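SPbeta prophage-derived aminoglycoside N(3')-acetyltransferase-like protein YokD (Bacillus subtilis, PDB 2NYG) binds coenzyme A as a homodimeric member of the antibiotic N-acetyltransferase family and may contribute to antibiotic resistance. Local coordinates at residues 182-194 and 255-267. Numbering follows the deposited sequence.
Sequences TCFHLAEYRIPYQ and AVDFAEKWFINND
A187 is the knob of this packing: its methyl fits into a hole on helix 255-267 made by V256, A259, E260 and F263, with CB 3.6 Å from A259 CB. The small alanine side chains are consistent with the 8.0 Å axis-to-axis approach of the short, weakly bonded helix 183-187, at a crossing angle of -46°. F184 flanks the knob. Its CG stands anti to the carbonyl carbon (chi1 -73°), which brings the ring to the other helix; there CE2 lies 3.4 Å from A255 O, an edge approach near the ring plane, while CD2 rests on A259 CB. Both V256 methyls touch L186 CD2, the side chains crossing at about a right angle, and CG1 also touches NH1 of R190. L186 CG in turn covers one face of that guanidinium, which salt-bridges to E157 and makes a cation-pi contact with Y165 of helix 160-166.

Past the turn from A187 to R190, I191 takes over. With CG1 between backbone N and carbonyl carbon (chi1 64°), it presents CG2 to I264 CG1 at 3.7 Å and CD1 to F263 CB. E188 CG lies 3.9 Å from F263 CE2; its OE1 accepts from H185 ND1, its OE2 from R220 N. The middle is thus apolar, with R190 and E260 along one flank, E260 OE2 3.3 Å from R190 CB. Polar ties run outward: D267 OD2 salt-bridges the R220 guanidinium, joining this helix to R220, while R190–E157 and E188–R220 hold segment 182-194.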
# COMPACT_ATOMS: atom_id res chain seq x y z
N THR A 182 5.03 -17.34 10.00
CA THR A 182 6.30 -16.79 10.40
C THR A 182 6.79 -17.21 11.79
O THR A 182 7.99 -17.29 12.01
CB THR A 182 6.25 -15.26 10.32
OG1 THR A 182 5.98 -14.87 8.97
CG2 THR A 182 7.57 -14.66 10.73
N CYS A 183 5.88 -17.47 12.72
CA CYS A 183 6.30 -17.83 14.07
C CYS A 183 7.26 -19.02 14.12
O CYS A 183 8.15 -19.07 14.97
CB CYS A 183 5.09 -18.10 14.96
SG CYS A 183 4.12 -19.52 14.47
N PHE A 184 7.09 -19.98 13.21
CA PHE A 184 7.96 -21.15 13.18
C PHE A 184 9.45 -20.82 13.06
O PHE A 184 10.28 -21.51 13.64
CB PHE A 184 7.54 -22.08 12.05
CG PHE A 184 6.26 -22.81 12.33
CD1 PHE A 184 5.46 -23.25 11.28
CD2 PHE A 184 5.85 -23.05 13.64
CE1 PHE A 184 4.26 -23.92 11.55
CE2 PHE A 184 4.67 -23.71 13.91
CZ PHE A 184 3.87 -24.14 12.86
N HIS A 185 9.77 -19.77 12.29
CA HIS A 185 11.15 -19.38 12.13
C HIS A 185 11.82 -19.30 13.49
O HIS A 185 12.98 -19.66 13.63
CB HIS A 185 11.28 -18.01 11.45
CG HIS A 185 11.05 -18.01 9.97
ND1 HIS A 185 11.84 -18.72 9.10
CD2 HIS A 185 10.15 -17.34 9.21
CE1 HIS A 185 11.44 -18.49 7.86
NE2 HIS A 185 10.42 -17.65 7.90
N LEU A 186 11.10 -18.81 14.50
CA LEU A 186 11.68 -18.69 15.84
C LEU A 186 12.26 -20.02 16.35
O LEU A 186 13.34 -20.03 16.95
CB LEU A 186 10.64 -18.16 16.82
CG LEU A 186 11.04 -18.04 18.30
CD1 LEU A 186 12.20 -17.06 18.51
CD2 LEU A 186 9.82 -17.59 19.08
N ALA A 187 11.55 -21.12 16.13
CA ALA A 187 12.03 -22.43 16.56
C ALA A 187 13.41 -22.73 15.93
O ALA A 187 14.26 -23.36 16.57
CB ALA A 187 11.03 -23.50 16.18
N GLU A 188 13.63 -22.28 14.70
CA GLU A 188 14.90 -22.51 14.03
C GLU A 188 16.10 -21.92 14.76
O GLU A 188 17.24 -22.20 14.41
CB GLU A 188 14.86 -21.99 12.58
CG GLU A 188 14.00 -22.86 11.66
CD GLU A 188 13.84 -22.31 10.26
OE1 GLU A 188 13.30 -21.19 10.11
OE2 GLU A 188 14.24 -23.00 9.30
N TYR A 189 15.85 -21.10 15.79
CA TYR A 189 16.95 -20.53 16.57
C TYR A 189 17.08 -21.26 17.93
O TYR A 189 17.87 -20.87 18.79
CB TYR A 189 16.72 -19.04 16.84
CG TYR A 189 16.66 -18.14 15.62
CD1 TYR A 189 15.50 -18.06 14.84
CD2 TYR A 189 17.74 -17.32 15.27
CE1 TYR A 189 15.41 -17.19 13.77
CE2 TYR A 189 17.65 -16.44 14.20
CZ TYR A 189 16.48 -16.38 13.45
OH TYR A 189 16.36 -15.50 12.40
N ARG A 190 16.31 -22.33 18.09
CA ARG A 190 16.32 -23.11 19.33
C ARG A 190 16.66 -24.58 19.07
O ARG A 190 16.40 -25.44 19.92
CB ARG A 190 14.94 -22.99 20.00
CG ARG A 190 14.55 -21.54 20.25
CD ARG A 190 13.15 -21.34 20.81
NE ARG A 190 13.01 -19.98 21.34
CZ ARG A 190 11.90 -19.46 21.85
NH1 ARG A 190 10.78 -20.18 21.91
NH2 ARG A 190 11.91 -18.23 22.33
N ILE A 191 17.26 -24.86 17.91
CA ILE A 191 17.64 -26.23 17.54
C ILE A 191 19.12 -26.39 17.20
O ILE A 191 19.80 -25.42 16.88
CB ILE A 191 16.80 -26.73 16.35
CG1 ILE A 191 17.08 -25.89 15.10
CG2 ILE A 191 15.33 -26.72 16.72
CD1 ILE A 191 16.73 -26.59 13.80
N PRO A 192 19.64 -27.63 17.28
CA PRO A 192 21.05 -27.97 17.00
C PRO A 192 21.54 -27.58 15.61
O PRO A 192 22.67 -27.09 15.44
CB PRO A 192 21.09 -29.47 17.22
CG PRO A 192 20.06 -29.67 18.29
CD PRO A 192 18.92 -28.81 17.80
N TYR A 193 20.70 -27.80 14.62
CA TYR A 193 21.05 -27.47 13.26
C TYR A 193 21.04 -25.96 13.05
O TYR A 193 20.16 -25.27 13.54
CB TYR A 193 20.06 -28.12 12.31
CG TYR A 193 20.25 -27.67 10.90
CD1 TYR A 193 21.41 -27.98 10.20
CD2 TYR A 193 19.27 -26.91 10.26
CE1 TYR A 193 21.61 -27.53 8.90
CE2 TYR A 193 19.46 -26.45 8.97
CZ TYR A 193 20.63 -26.77 8.29
OH TYR A 193 20.84 -26.30 7.01
N GLN A 194 22.03 -25.46 12.31
CA GLN A 194 22.13 -24.03 12.01
C GLN A 194 23.08 -23.69 10.89
O GLN A 194 24.28 -23.75 11.07
CB GLN A 194 22.58 -23.24 13.23
CG GLN A 194 21.48 -22.77 14.12
CD GLN A 194 21.94 -21.74 15.13
OE1 GLN A 194 21.14 -21.20 15.88
NE2 GLN A 194 23.25 -21.48 15.16
N ALA A 255 2.73 -23.37 19.14
CA ALA A 255 3.19 -23.69 17.81
C ALA A 255 4.71 -23.67 17.74
O ALA A 255 5.33 -24.54 17.14
CB ALA A 255 2.60 -22.69 16.79
N VAL A 256 5.33 -22.68 18.36
CA VAL A 256 6.78 -22.62 18.31
C VAL A 256 7.39 -23.84 18.99
O VAL A 256 8.29 -24.49 18.44
CB VAL A 256 7.33 -21.33 18.99
CG1 VAL A 256 8.85 -21.31 18.90
CG2 VAL A 256 6.78 -20.10 18.29
N ASP A 257 6.89 -24.17 20.18
CA ASP A 257 7.42 -25.30 20.92
C ASP A 257 7.37 -26.58 20.12
O ASP A 257 8.35 -27.32 20.10
CB ASP A 257 6.68 -25.46 22.25
CG ASP A 257 7.01 -24.35 23.23
OD1 ASP A 257 8.06 -23.70 23.04
OD2 ASP A 257 6.23 -24.15 24.19
N PHE A 258 6.25 -26.85 19.47
CA PHE A 258 6.09 -28.06 18.67
C PHE A 258 7.05 -28.06 17.49
O PHE A 258 7.62 -29.09 17.14
CB PHE A 258 4.67 -28.19 18.15
CG PHE A 258 4.41 -29.47 17.41
CD1 PHE A 258 4.03 -30.62 18.09
CD2 PHE A 258 4.57 -29.53 16.03
CE1 PHE A 258 3.81 -31.82 17.41
CE2 PHE A 258 4.35 -30.71 15.33
CZ PHE A 258 3.97 -31.86 16.02
N ALA A 259 7.22 -26.89 16.88
CA ALA A 259 8.12 -26.74 15.74
C ALA A 259 9.54 -27.12 16.14
O ALA A 259 10.26 -27.79 15.40
CB ALA A 259 8.08 -25.30 15.27
N GLU A 260 9.95 -26.68 17.33
CA GLU A 260 11.26 -26.99 17.83
C GLU A 260 11.44 -28.50 17.89
O GLU A 260 12.36 -29.04 17.29
CB GLU A 260 11.44 -26.36 19.22
CG GLU A 260 12.65 -26.85 20.00
CD GLU A 260 12.92 -26.00 21.22
OE1 GLU A 260 11.94 -25.55 21.86
OE2 GLU A 260 14.10 -25.78 21.55
N LYS A 261 10.54 -29.18 18.58
CA LYS A 261 10.61 -30.62 18.72
C LYS A 261 10.59 -31.38 17.40
O LYS A 261 11.43 -32.26 17.18
CB LYS A 261 9.50 -31.11 19.65
CG LYS A 261 9.73 -30.60 21.05
CD LYS A 261 8.66 -31.03 22.02
CE LYS A 261 9.06 -30.62 23.42
NZ LYS A 261 8.15 -31.16 24.46
N TRP A 262 9.66 -31.04 16.52
CA TRP A 262 9.59 -31.69 15.22
C TRP A 262 10.97 -31.54 14.56
O TRP A 262 11.51 -32.51 14.03
CB TRP A 262 8.52 -31.02 14.35
CG TRP A 262 8.25 -31.72 13.06
CD1 TRP A 262 7.23 -32.57 12.80
CD2 TRP A 262 9.00 -31.60 11.85
NE1 TRP A 262 7.28 -32.99 11.49
CE2 TRP A 262 8.36 -32.41 10.88
CE3 TRP A 262 10.15 -30.89 11.48
CZ2 TRP A 262 8.83 -32.53 9.57
CZ3 TRP A 262 10.62 -31.00 10.18
CH2 TRP A 262 9.96 -31.82 9.24
N PHE A 263 11.53 -30.34 14.59
CA PHE A 263 12.85 -30.09 14.01
C PHE A 263 13.95 -30.90 14.71
O PHE A 263 14.74 -31.58 14.05
CB PHE A 263 13.24 -28.60 14.11
CG PHE A 263 12.57 -27.72 13.09
CD1 PHE A 263 12.55 -28.07 11.75
CD2 PHE A 263 11.98 -26.52 13.47
CE1 PHE A 263 11.97 -27.24 10.80
CE2 PHE A 263 11.40 -25.68 12.53
CZ PHE A 263 11.39 -26.04 11.19
N ILE A 264 14.01 -30.82 16.04
CA ILE A 264 15.02 -31.52 16.81
C ILE A 264 15.05 -33.03 16.57
O ILE A 264 16.11 -33.61 16.33
CB ILE A 264 14.83 -31.28 18.34
CG1 ILE A 264 15.09 -29.82 18.68
CG2 ILE A 264 15.79 -32.16 19.13
CD1 ILE A 264 14.92 -29.49 20.15
N ASN A 265 13.88 -33.65 16.64
CA ASN A 265 13.79 -35.09 16.46
C ASN A 265 13.79 -35.53 15.01
O ASN A 265 13.85 -36.72 14.72
CB ASN A 265 12.53 -35.61 17.15
CG ASN A 265 12.63 -35.58 18.67
OD1 ASN A 265 13.63 -36.01 19.24
ND2 ASN A 265 11.60 -35.06 19.33
N ASN A 266 13.73 -34.60 14.08
CA ASN A 266 13.71 -35.01 12.70
C ASN A 266 15.06 -34.86 12.04
O ASN A 266 15.29 -35.46 11.00
CB ASN A 266 12.70 -34.22 11.93
CG ASN A 266 11.61 -35.08 11.31
OD1 ASN A 266 10.76 -35.64 11.99
ND2 ASN A 266 11.64 -35.17 9.99
N ASP A 267 15.97 -34.04 12.61
CA ASP A 267 17.31 -33.90 12.02
C ASP A 267 18.26 -34.81 12.80
O ASP A 267 19.35 -35.11 12.34
CB ASP A 267 17.86 -32.46 12.07
CG ASP A 267 16.87 -31.43 11.56
OD1 ASP A 267 16.13 -31.75 10.58
OD2 ASP A 267 16.84 -30.31 12.13